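Local coordinates for hypothetical protein TM0486 (Thermotoga maritima, PDB 1VK8) that binds thiamin and appears to take part in the response of the cell to oxidative conditions, at residues V16-K21 and E63-R68; I20-A25 and E33-A38; R74-E77 and R82-L85. One frame throughout, in Å; residues are numbered along the deposited sequence.

Interaction 1 of 3, residues V16-K21 and E63-R68; sequences VTVSIK and EEIMDR
V18 and I65 meet end on, tip to tip, with the branched end of the valine meeting both CG2 and CD1 of the isoleucine. The closest approach is V18 CG2 to I65 CD1 at 3.8 Å, and I65 CG2 stands almost as near, 3.9 Å from the same V18 CG2. V16, two residues earlier on the strand, meets the isoleucine differently: it passes alongside, the two pointing opposite ways, V16 CG2 lying 3.9 Å from I65 CD1. That methyl end therefore touches both valines. Strand 16-24 runs between 56-60 and 82-92 in a ferredoxin-like sheet, and helix 62-76 passes over it on the way from one of these neighbours to the other; the local axes are 9.9 Å apart and diverge by only 21°. V18 CG1 sits anti to the backbone N (chi1 -178°), which sets CG2 anti to the carbonyl carbon, where a second helix residue also finds it. M66, a selenomethionine, does not start out toward the strand, but its chain bends at chi2 (-54°) and chi3 and brings CE to 4.1 Å from V18 CG2. V58 of the adjoining strand touches both V18 and I65, while M66 also packs on K70 of the second subunit.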
ATOM      1  N   VAL C  16     -14.756  -1.190 -11.215  1.00  7.61           N
ATOM      2  CA  VAL C  16     -13.762  -0.618 -10.323  1.00  8.20           C
ATOM      3  C   VAL C  16     -12.405  -0.809 -10.994  1.00  7.62           C
ATOM      4  O   VAL C  16     -12.306  -1.544 -11.951  1.00  8.09           O
ATOM      5  CB  VAL C  16     -13.745  -1.315  -8.920  1.00  6.86           C
ATOM      6  CG1 VAL C  16     -15.031  -1.052  -8.162  1.00 13.28           C
ATOM      7  CG2 VAL C  16     -13.501  -2.825  -9.023  1.00 10.00           C
ATOM      8  N   THR C  17     -11.370  -0.160 -10.468  1.00  7.99           N
ATOM      9  CA  THR C  17      -9.999  -0.512 -10.804  1.00  9.46           C
ATOM     10  C   THR C  17      -9.371  -1.112  -9.567  1.00  9.62           C
ATOM     11  O   THR C  17      -9.658  -0.695  -8.437  1.00  9.09           O
ATOM     12  CB  THR C  17      -9.161   0.700 -11.330  1.00 12.19           C
ATOM     13  OG1 THR C  17      -8.926   1.649 -10.273  1.00 13.19           O
ATOM     14  CG2 THR C  17      -9.894   1.480 -12.396  1.00 11.09           C
ATOM     15  N   VAL C  18      -8.534  -2.113  -9.791  1.00  8.36           N
ATOM     16  CA  VAL C  18      -7.837  -2.835  -8.740  1.00  7.90           C
ATOM     17  C   VAL C  18      -6.408  -3.031  -9.197  1.00  8.07           C
ATOM     18  O   VAL C  18      -6.143  -3.701 -10.207  1.00  9.11           O
ATOM     19  CB  VAL C  18      -8.480  -4.224  -8.474  1.00  6.56           C
ATOM     20  CG1 VAL C  18      -7.778  -4.946  -7.346  1.00  9.32           C
ATOM     21  CG2 VAL C  18      -9.999  -4.042  -8.151  1.00 10.53           C
ATOM     22  N   SER C  19      -5.483  -2.433  -8.458  1.00  8.95           N
ATOM     23  CA  SER C  19      -4.074  -2.612  -8.706  1.00 10.00           C
ATOM     24  C   SER C  19      -3.560  -3.674  -7.778  1.00  9.06           C
ATOM     25  O   SER C  19      -3.849  -3.668  -6.590  1.00  8.24           O
ATOM     26  CB  SER C  19      -3.359  -1.273  -8.520  1.00 12.85           C
ATOM     27  OG  SER C  19      -3.929  -0.334  -9.422  1.00 19.66           O
ATOM     28  N   ILE C  20      -2.813  -4.610  -8.346  1.00  7.86           N
ATOM     29  CA  ILE C  20      -2.397  -5.824  -7.688  1.00  7.72           C
ATOM     30  C   ILE C  20      -0.876  -5.832  -7.680  1.00  8.89           C
ATOM     31  O   ILE C  20      -0.233  -5.628  -8.724  1.00  6.28           O
ATOM     32  CB  ILE C  20      -2.917  -7.044  -8.467  1.00  7.78           C
ATOM     33  CG1 ILE C  20      -4.434  -7.038  -8.531  1.00  8.24           C
ATOM     34  CG2 ILE C  20      -2.406  -8.355  -7.862  1.00  9.57           C
ATOM     35  CD1 ILE C  20      -4.990  -8.038  -9.492  1.00  9.82           C
ATOM     36  N   LYS C  21      -0.305  -6.091  -6.507  1.00  8.25           N
ATOM     37  CA  LYS C  21       1.138  -6.216  -6.343  1.00  5.80           C
ATOM     38  C   LYS C  21       1.436  -7.515  -5.627  1.00  4.85           C
ATOM     39  O   LYS C  21       0.847  -7.817  -4.594  1.00  7.36           O
ATOM     40  CB  LYS C  21       1.712  -5.045  -5.545  1.00  7.76           C
ATOM     41  CG  LYS C  21       3.206  -5.040  -5.392  1.00  7.40           C
ATOM     42  CD  LYS C  21       3.694  -3.938  -4.474  1.00  8.29           C
ATOM     43  CE  LYS C  21       5.187  -3.738  -4.566  1.00  8.56           C
ATOM     44  NZ  LYS C  21       5.559  -2.833  -5.714  1.00 12.46           N
ATOM     45  N   GLU C  63     -16.807  -7.891  -7.690  1.00  7.48           N
ATOM     46  CA  GLU C  63     -16.898  -9.216  -7.095  1.00  6.79           C
ATOM     47  C   GLU C  63     -16.217 -10.262  -7.966  1.00  7.31           C
ATOM     48  O   GLU C  63     -15.614 -11.183  -7.462  1.00  8.91           O
ATOM     49  CB  GLU C  63     -18.356  -9.579  -6.804  1.00  9.62           C
ATOM     50  CG  GLU C  63     -18.928  -8.622  -5.769  1.00 11.79           C
ATOM     51  CD  GLU C  63     -20.226  -9.058  -5.116  1.00 22.92           C
ATOM     52  OE1 GLU C  63     -20.739 -10.146  -5.440  1.00 28.23           O
ATOM     53  OE2 GLU C  63     -20.727  -8.295  -4.252  1.00 21.92           O
ATOM     54  N   GLU C  64     -16.293 -10.103  -9.277  1.00  8.18           N
ATOM     55  CA  GLU C  64     -15.563 -10.977 -10.177  1.00  8.53           C
ATOM     56  C   GLU C  64     -14.057 -10.877  -9.959  1.00  6.77           C
ATOM     57  O   GLU C  64     -13.378 -11.890  -9.897  1.00  9.11           O
ATOM     58  CB  GLU C  64     -15.881 -10.629 -11.622  1.00 10.00           C
ATOM     59  CG  GLU C  64     -15.350 -11.668 -12.606  1.00 20.52           C
ATOM     60  CD  GLU C  64     -15.675 -11.353 -14.061  1.00 28.26           C
ATOM     61  OE1 GLU C  64     -16.575 -10.513 -14.346  1.00 28.84           O
ATOM     62  OE2 GLU C  64     -15.009 -11.964 -14.921  1.00 31.42           O
ATOM     63  N   ILE C  65     -13.530  -9.664  -9.832  1.00  8.77           N
ATOM     64  CA  ILE C  65     -12.091  -9.469  -9.563  1.00  6.25           C
ATOM     65  C   ILE C  65     -11.716 -10.131  -8.220  1.00  8.57           C
ATOM     66  O   ILE C  65     -10.710 -10.832  -8.126  1.00  7.46           O
ATOM     67  CB  ILE C  65     -11.690  -7.960  -9.600  1.00  6.19           C
ATOM     68  CG1 ILE C  65     -11.806  -7.358 -10.990  1.00  9.87           C
ATOM     69  CG2 ILE C  65     -10.235  -7.772  -9.136  1.00  6.78           C
ATOM     70  CD1 ILE C  65     -11.888  -5.782 -10.949  1.00 10.21           C
HETATM   71  N   MSE C  66     -12.538  -9.949  -7.192  1.00  8.84           N
HETATM   72  CA  MSE C  66     -12.247 -10.567  -5.881  1.00 11.07           C
HETATM   73  C   MSE C  66     -12.163 -12.091  -6.017  1.00 11.69           C
HETATM   74  O   MSE C  66     -11.268 -12.713  -5.488  1.00 10.60           O
HETATM   75  CB  MSE C  66     -13.281 -10.160  -4.830  1.00 10.40           C
HETATM   76  CG  MSE C  66     -13.282  -8.702  -4.486  1.00 11.39           C
HETATM   77 SE   MSE C  66     -11.461  -8.036  -3.946  1.00 20.92          SE
HETATM   78  CE  MSE C  66     -10.974  -7.063  -5.549  1.00 22.92           C
ATOM     79  N   ASP C  67     -13.070 -12.690  -6.794  1.00  9.79           N
ATOM     80  CA  ASP C  67     -13.022 -14.120  -7.059  1.00  8.64           C
ATOM     81  C   ASP C  67     -11.790 -14.534  -7.849  1.00  8.76           C
ATOM     82  O   ASP C  67     -11.227 -15.603  -7.618  1.00  8.44           O
ATOM     83  CB  ASP C  67     -14.283 -14.564  -7.820  1.00  9.78           C
ATOM     84  CG  ASP C  67     -15.543 -14.582  -6.943  1.00 13.24           C
ATOM     85  OD1 ASP C  67     -15.449 -14.589  -5.693  1.00 13.99           O
ATOM     86  OD2 ASP C  67     -16.683 -14.572  -7.448  1.00 11.26           O
ATOM     87  N   ARG C  68     -11.373 -13.707  -8.805  1.00  8.05           N
ATOM     88  CA  ARG C  68     -10.148 -13.973  -9.541  1.00  9.34           C
ATOM     89  C   ARG C  68      -8.922 -13.876  -8.655  1.00  9.69           C
ATOM     90  O   ARG C  68      -7.962 -14.625  -8.827  1.00  7.34           O
ATOM     91  CB  ARG C  68     -10.001 -13.021 -10.739  1.00  9.87           C
ATOM     92  CG  ARG C  68     -11.046 -13.224 -11.799  1.00 14.10           C
ATOM     93  CD  ARG C  68     -11.031 -14.567 -12.397  1.00 20.81           C
ATOM     94  NE  ARG C  68     -11.534 -14.519 -13.764  1.00 20.48           N
ATOM     95  CZ  ARG C  68     -11.404 -15.513 -14.620  1.00 24.44           C
ATOM     96  NH1 ARG C  68     -10.828 -16.648 -14.254  1.00 34.14           N
ATOM     97  NH2 ARG C  68     -11.877 -15.397 -15.845  1.00 33.17           N
TER

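Interaction 2 of 3, residues I20-A25 and E33-A38; sequences IKVVPA and EVIDRA
V34 O accepts the helical bond from A38 N at 3.1 Å, and that turn presents both residues to strand 20-24: V34 to P24, A38 to V22. The proline ring and V34 lie alongside, running contrary ways, P24 CG coming to 3.8 Å from V34 CB while P24 CB lies 3.9 Å from V34 CG1 and 4.0 Å from V34 CG2. An alanine in place of V34 would probably open a gap beside this ring, since both methyls that touch P24 CB would be gone. I35 does not leave the helix toward the strand, but bends in both its torsions (chi1 -60°, chi2 -53°) and brings CD1 over to it; its side chain crosses P24 at roughly a right angle. There CD1 lies unusually close to V22 O, 3.0 Å, methyl against carbonyl, and 4.0 Å from V22 CB. Farther along the helix, V22 CG2 lies 4.1 Å from A38 CB. Beyond the helix, D36 pairs with K104 of the third subunit, whose Y105 packs on I35. The helix runs back against the strand at 152°, with a short loop joining them: this is the beta-alpha start of the first split beta-alpha-beta unit in a ferredoxin-like fold.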
ATOM      1  N   ILE C  20      -2.813  -4.610  -8.346  1.00  7.86           N
ATOM      2  CA  ILE C  20      -2.397  -5.824  -7.688  1.00  7.72           C
ATOM      3  C   ILE C  20      -0.876  -5.832  -7.680  1.00  8.89           C
ATOM      4  O   ILE C  20      -0.233  -5.628  -8.724  1.00  6.28           O
ATOM      5  CB  ILE C  20      -2.917  -7.044  -8.467  1.00  7.78           C
ATOM      6  CG1 ILE C  20      -4.434  -7.038  -8.531  1.00  8.24           C
ATOM      7  CG2 ILE C  20      -2.406  -8.355  -7.862  1.00  9.57           C
ATOM      8  CD1 ILE C  20      -4.990  -8.038  -9.492  1.00  9.82           C
ATOM      9  N   LYS C  21      -0.305  -6.091  -6.507  1.00  8.25           N
ATOM     10  CA  LYS C  21       1.138  -6.216  -6.343  1.00  5.80           C
ATOM     11  C   LYS C  21       1.436  -7.515  -5.627  1.00  4.85           C
ATOM     12  O   LYS C  21       0.847  -7.817  -4.594  1.00  7.36           O
ATOM     13  CB  LYS C  21       1.712  -5.045  -5.545  1.00  7.76           C
ATOM     14  CG  LYS C  21       3.206  -5.040  -5.392  1.00  7.40           C
ATOM     15  CD  LYS C  21       3.694  -3.938  -4.474  1.00  8.29           C
ATOM     16  CE  LYS C  21       5.187  -3.738  -4.566  1.00  8.56           C
ATOM     17  NZ  LYS C  21       5.559  -2.833  -5.714  1.00 12.46           N
ATOM     18  N   VAL C  22       2.350  -8.293  -6.201  1.00  6.83           N
ATOM     19  CA  VAL C  22       2.821  -9.522  -5.577  1.00  5.22           C
ATOM     20  C   VAL C  22       4.275  -9.319  -5.216  1.00  5.73           C
ATOM     21  O   VAL C  22       5.077  -8.914  -6.048  1.00  5.60           O
ATOM     22  CB  VAL C  22       2.641 -10.744  -6.479  1.00  7.01           C
ATOM     23  CG1 VAL C  22       3.120 -11.999  -5.769  1.00  9.45           C
ATOM     24  CG2 VAL C  22       1.164 -10.889  -6.929  1.00 14.33           C
ATOM     25  N   VAL C  23       4.604  -9.567  -3.954  1.00  6.03           N
ATOM     26  CA  VAL C  23       5.983  -9.506  -3.478  1.00  7.77           C
ATOM     27  C   VAL C  23       6.337 -10.844  -2.819  1.00  7.15           C
ATOM     28  O   VAL C  23       6.037 -11.060  -1.646  1.00  8.66           O
ATOM     29  CB  VAL C  23       6.222  -8.350  -2.480  1.00  6.41           C
ATOM     30  CG1 VAL C  23       7.747  -8.180  -2.259  1.00 11.37           C
ATOM     31  CG2 VAL C  23       5.552  -7.056  -2.962  1.00 12.05           C
ATOM     32  N   PRO C  24       6.976 -11.742  -3.562  1.00  7.11           N
ATOM     33  CA  PRO C  24       7.315 -13.068  -3.043  1.00  8.08           C
ATOM     34  C   PRO C  24       8.521 -13.092  -2.126  1.00  7.81           C
ATOM     35  O   PRO C  24       9.469 -12.355  -2.331  1.00  7.27           O
ATOM     36  CB  PRO C  24       7.620 -13.873  -4.317  1.00  8.86           C
ATOM     37  CG  PRO C  24       8.034 -12.888  -5.284  1.00  7.65           C
ATOM     38  CD  PRO C  24       7.412 -11.590  -4.958  1.00  9.44           C
ATOM     39  N   ALA C  25       8.482 -13.964  -1.134  1.00  8.21           N
ATOM     40  CA  ALA C  25       9.602 -14.127  -0.205  1.00 10.08           C
ATOM     41  C   ALA C  25      10.505 -15.168  -0.813  1.00 11.44           C
ATOM     42  O   ALA C  25      10.498 -16.314  -0.418  1.00 12.49           O
ATOM     43  CB  ALA C  25       9.123 -14.544   1.205  1.00 11.25           C
ATOM     44  N   GLU C  33      10.248 -14.618 -11.884  1.00 32.32           N
ATOM     45  CA  GLU C  33       9.446 -15.725 -12.381  1.00 32.02           C
ATOM     46  C   GLU C  33       8.078 -15.747 -11.737  1.00 29.13           C
ATOM     47  O   GLU C  33       7.083 -15.944 -12.428  1.00 29.77           O
ATOM     48  CB  GLU C  33      10.122 -17.063 -12.134  1.00 32.76           C
ATOM     49  CG  GLU C  33       9.449 -18.231 -12.852  1.00 40.44           C
ATOM     50  CD  GLU C  33       9.651 -19.557 -12.132  1.00 49.04           C
ATOM     51  OE1 GLU C  33      10.786 -19.805 -11.651  1.00 53.06           O
ATOM     52  OE2 GLU C  33       8.677 -20.346 -12.045  1.00 49.14           O
ATOM     53  N   VAL C  34       8.035 -15.580 -10.415  1.00 23.14           N
ATOM     54  CA  VAL C  34       6.773 -15.448  -9.693  1.00 19.10           C
ATOM     55  C   VAL C  34       5.925 -14.299 -10.263  1.00 16.43           C
ATOM     56  O   VAL C  34       4.734 -14.459 -10.491  1.00 15.30           O
ATOM     57  CB  VAL C  34       7.004 -15.158  -8.206  1.00 19.75           C
ATOM     58  CG1 VAL C  34       5.677 -15.035  -7.477  1.00 17.29           C
ATOM     59  CG2 VAL C  34       7.916 -16.219  -7.565  1.00 22.96           C
ATOM     60  N   ILE C  35       6.547 -13.142 -10.479  1.00 15.34           N
ATOM     61  CA  ILE C  35       5.840 -11.967 -10.979  1.00 14.13           C
ATOM     62  C   ILE C  35       5.333 -12.177 -12.380  1.00 13.57           C
ATOM     63  O   ILE C  35       4.228 -11.756 -12.704  1.00 14.31           O
ATOM     64  CB  ILE C  35       6.730 -10.711 -10.897  1.00 17.86           C
ATOM     65  CG1 ILE C  35       7.142 -10.426  -9.450  1.00 20.52           C
ATOM     66  CG2 ILE C  35       5.990  -9.495 -11.471  1.00 18.28           C
ATOM     67  CD1 ILE C  35       6.023 -10.344  -8.513  1.00 30.22           C
ATOM     68  N   ASP C  36       6.134 -12.840 -13.208  1.00 15.07           N
ATOM     69  CA  ASP C  36       5.744 -13.195 -14.560  1.00 13.99           C
ATOM     70  C   ASP C  36       4.490 -14.062 -14.590  1.00 13.93           C
ATOM     71  O   ASP C  36       3.642 -13.898 -15.457  1.00 13.88           O
ATOM     72  CB  ASP C  36       6.869 -13.993 -15.263  1.00 18.83           C
ATOM     73  CG  ASP C  36       8.070 -13.142 -15.658  1.00 21.09           C
ATOM     74  OD1 ASP C  36       8.097 -11.925 -15.378  1.00 31.76           O
ATOM     75  OD2 ASP C  36       9.043 -13.636 -16.259  1.00 31.43           O
ATOM     76  N   ARG C  37       4.413 -15.036 -13.687  1.00 13.88           N
ATOM     77  CA  ARG C  37       3.277 -15.964 -13.629  1.00 12.31           C
ATOM     78  C   ARG C  37       2.036 -15.216 -13.180  1.00  8.76           C
ATOM     79  O   ARG C  37       0.959 -15.458 -13.680  1.00  8.29           O
ATOM     80  CB  ARG C  37       3.541 -17.118 -12.651  1.00 12.87           C
ATOM     81  CG  ARG C  37       4.708 -18.045 -13.022  1.00 18.21           C
ATOM     82  CD  ARG C  37       4.654 -18.658 -14.407  1.00 30.07           C
ATOM     83  NE  ARG C  37       5.939 -18.453 -15.095  1.00 42.89           N
ATOM     84  CZ  ARG C  37       6.163 -17.634 -16.132  1.00 47.73           C
ATOM     85  NH1 ARG C  37       5.189 -16.906 -16.689  1.00 45.48           N
ATOM     86  NH2 ARG C  37       7.393 -17.556 -16.628  1.00 53.22           N
ATOM     87  N   ALA C  38       2.215 -14.315 -12.223  1.00  6.96           N
ATOM     88  CA  ALA C  38       1.151 -13.455 -11.752  1.00  7.18           C
ATOM     89  C   ALA C  38       0.580 -12.623 -12.891  1.00  7.92           C
ATOM     90  O   ALA C  38      -0.632 -12.624 -13.108  1.00  8.64           O
ATOM     91  CB  ALA C  38       1.633 -12.589 -10.657  1.00  9.68           C
TER

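Interaction 3 of 3, residues R74-E77 and R82-L85; sequences RYLE and RFVL
The return from helix 62-76 into strand 82-92, outermost in this chain's sheet, completes the second split beta-alpha-beta unit of the ferredoxin-like fold, and L76 meets F83 just where the chain turns back. Six residues separate these two in sequence, yet the contact is buried. L76 CB rests obliquely against the outer end of the phenyl ring, 3.9 Å from F83 CZ and equally near F83 CE1. Beside it the backbone comes near the same part of the ring, with E77 N 4.0 Å from F83 CE1. The ring gets there because F83 CG takes the place between the backbone N and the carbonyl carbon (chi1 56°), carrying the phenyl from the strand over to L76 and the backbone of E77. L76 offers the ring its CB and sends its branches onward: CG lies anti to the carbonyl carbon (chi1 -67°), CD1 heads for V22 of strand 16-24, and CD2 heads for A38 of helix 31-43. One leucine thus links helices 62-76 and 31-43 with the sheet. F83 is held from a further quarter by Y91 of the second subunit, whose ring stacks with it, while R82 NE forms a salt bridge with D90 of that same subunit. R82, F83 and L85 pair there in an antiparallel ladder, so this helix-to-strand return lies where the sheet continues into a neighbouring subunit, building one sheet from two ferredoxin-like chains.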
ATOM      1  N   ARG C  74      -4.096 -18.917  -4.914  1.00 10.31           N
ATOM      2  CA  ARG C  74      -3.922 -20.364  -4.933  1.00 12.11           C
ATOM      3  C   ARG C  74      -2.926 -20.746  -5.985  1.00 10.77           C
ATOM      4  O   ARG C  74      -2.112 -21.612  -5.779  1.00 11.49           O
ATOM      5  CB  ARG C  74      -5.238 -21.095  -5.256  1.00 14.84           C
ATOM      6  CG  ARG C  74      -6.181 -21.399  -4.105  1.00 27.99           C
ATOM      7  CD  ARG C  74      -5.777 -20.896  -2.736  1.00 37.87           C
ATOM      8  NE  ARG C  74      -6.807 -21.201  -1.734  1.00 48.55           N
ATOM      9  CZ  ARG C  74      -6.928 -20.600  -0.550  1.00 48.63           C
ATOM     10  NH1 ARG C  74      -6.092 -19.638  -0.202  1.00 45.15           N
ATOM     11  NH2 ARG C  74      -7.901 -20.954   0.287  1.00 58.17           N
ATOM     12  N   TYR C  75      -3.033 -20.114  -7.145  1.00 11.39           N
ATOM     13  CA  TYR C  75      -2.161 -20.399  -8.273  1.00 10.65           C
ATOM     14  C   TYR C  75      -0.707 -20.101  -7.911  1.00  9.87           C
ATOM     15  O   TYR C  75       0.191 -20.887  -8.215  1.00  7.98           O
ATOM     16  CB  TYR C  75      -2.598 -19.542  -9.469  1.00 10.96           C
ATOM     17  CG  TYR C  75      -1.708 -19.658 -10.661  1.00  8.40           C
ATOM     18  CD1 TYR C  75      -1.619 -20.852 -11.373  1.00 16.01           C
ATOM     19  CD2 TYR C  75      -0.956 -18.577 -11.095  1.00 13.18           C
ATOM     20  CE1 TYR C  75      -0.801 -20.956 -12.464  1.00 15.42           C
ATOM     21  CE2 TYR C  75      -0.152 -18.676 -12.193  1.00 12.08           C
ATOM     22  CZ  TYR C  75      -0.072 -19.869 -12.865  1.00 13.73           C
ATOM     23  OH  TYR C  75       0.743 -19.956 -13.951  1.00 13.99           O
ATOM     24  N   LEU C  76      -0.489 -18.962  -7.267  1.00  8.39           N
ATOM     25  CA  LEU C  76       0.857 -18.495  -6.930  1.00  7.45           C
ATOM     26  C   LEU C  76       1.561 -19.324  -5.871  1.00  9.88           C
ATOM     27  O   LEU C  76       2.789 -19.382  -5.857  1.00  8.98           O
ATOM     28  CB  LEU C  76       0.846 -17.040  -6.479  1.00  6.89           C
ATOM     29  CG  LEU C  76       0.473 -16.040  -7.593  1.00  8.02           C
ATOM     30  CD1 LEU C  76       0.396 -14.653  -7.011  1.00 16.41           C
ATOM     31  CD2 LEU C  76       1.454 -16.150  -8.744  1.00 21.03           C
ATOM     32  N   GLU C  77       0.818 -19.983  -4.996  1.00 11.37           N
ATOM     33  CA  GLU C  77       1.482 -20.795  -3.977  1.00 13.36           C
ATOM     34  C   GLU C  77       2.318 -21.937  -4.542  1.00 14.23           C
ATOM     35  O   GLU C  77       3.191 -22.411  -3.849  1.00 13.11           O
ATOM     36  CB  GLU C  77       0.552 -21.307  -2.867  1.00 17.37           C
ATOM     37  CG  GLU C  77      -0.786 -21.864  -3.262  1.00 26.69           C
ATOM     38  CD  GLU C  77      -1.491 -22.567  -2.107  1.00 36.45           C
ATOM     39  OE1 GLU C  77      -0.988 -22.512  -0.958  1.00 33.79           O
ATOM     40  OE2 GLU C  77      -2.552 -23.188  -2.360  1.00 45.80           O
ATOM     41  N   ARG C  82       5.586 -18.321   0.341  1.00 10.30           N
ATOM     42  CA  ARG C  82       5.237 -17.129   1.097  1.00  7.75           C
ATOM     43  C   ARG C  82       5.324 -15.896   0.207  1.00  7.80           C
ATOM     44  O   ARG C  82       6.321 -15.686  -0.469  1.00  6.76           O
ATOM     45  CB  ARG C  82       6.185 -16.964   2.266  1.00  8.49           C
ATOM     46  CG  ARG C  82       5.978 -15.725   3.118  1.00 12.65           C
ATOM     47  CD  ARG C  82       5.146 -15.992   4.311  1.00 16.08           C
ATOM     48  NE  ARG C  82       4.978 -14.896   5.259  1.00 14.17           N
ATOM     49  CZ  ARG C  82       5.555 -14.812   6.457  1.00 16.44           C
ATOM     50  NH1 ARG C  82       6.458 -15.681   6.865  1.00 13.25           N
ATOM     51  NH2 ARG C  82       5.233 -13.822   7.256  1.00 11.28           N
ATOM     52  N   PHE C  83       4.278 -15.088   0.220  1.00  6.12           N
ATOM     53  CA  PHE C  83       4.255 -13.858  -0.542  1.00  5.95           C
ATOM     54  C   PHE C  83       3.306 -12.866   0.061  1.00  5.60           C
ATOM     55  O   PHE C  83       2.344 -13.238   0.740  1.00  7.47           O
ATOM     56  CB  PHE C  83       3.904 -14.077  -2.029  1.00  6.86           C
ATOM     57  CG  PHE C  83       2.614 -14.788  -2.267  1.00  7.43           C
ATOM     58  CD1 PHE C  83       2.574 -16.168  -2.357  1.00  5.11           C
ATOM     59  CD2 PHE C  83       1.437 -14.082  -2.433  1.00  9.02           C
ATOM     60  CE1 PHE C  83       1.372 -16.827  -2.606  1.00  8.71           C
ATOM     61  CE2 PHE C  83       0.239 -14.725  -2.637  1.00  5.72           C
ATOM     62  CZ  PHE C  83       0.201 -16.102  -2.748  1.00  7.05           C
ATOM     63  N   VAL C  84       3.607 -11.600  -0.157  1.00  5.52           N
ATOM     64  CA  VAL C  84       2.690 -10.528   0.110  1.00  6.43           C
ATOM     65  C   VAL C  84       1.894 -10.275  -1.168  1.00  7.74           C
ATOM     66  O   VAL C  84       2.447 -10.225  -2.271  1.00  9.08           O
ATOM     67  CB  VAL C  84       3.435  -9.237   0.527  1.00  6.99           C
ATOM     68  CG1 VAL C  84       2.490  -8.036   0.569  1.00  9.22           C
ATOM     69  CG2 VAL C  84       4.156  -9.442   1.850  1.00 12.92           C
ATOM     70  N   LEU C  85       0.590 -10.132  -1.009  1.00  5.81           N
ATOM     71  CA  LEU C  85      -0.311  -9.792  -2.085  1.00  6.78           C
ATOM     72  C   LEU C  85      -1.112  -8.555  -1.659  1.00  7.84           C
ATOM     73  O   LEU C  85      -1.826  -8.571  -0.652  1.00  8.19           O
ATOM     74  CB  LEU C  85      -1.228 -10.966  -2.365  1.00  8.86           C
ATOM     75  CG  LEU C  85      -2.342 -10.757  -3.389  1.00  8.60           C
ATOM     76  CD1 LEU C  85      -1.818 -10.495  -4.788  1.00 12.33           C
ATOM     77  CD2 LEU C  85      -3.285 -11.958  -3.380  1.00 15.47           C
TER

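Overall arrangement
Strand 16-24 ties the three together: its first half carries interaction 1 and its second half interaction 2, whose centres are 15 Å apart and which share I20 and K21. Interactions 2 and 3 are closer, with centres 8 Å apart, and the adjacent strands join them through probable hydrogen bonds V23 N to V84 O and A25 N to R82 O, both 2.8 Å. L85 CD1 bridges all three, packing 3.8 Å from I20 CG2 and 3.7 Å from V22 CG2. Helix 62-76 serves interactions 1 and 3 from its two ends. An unidentified ligand, probably from the crystallisation liquor, lies about 4 Å from the I35 side chain and hydrogen-bonds V22 N, which may mark a pocket beside interaction 2.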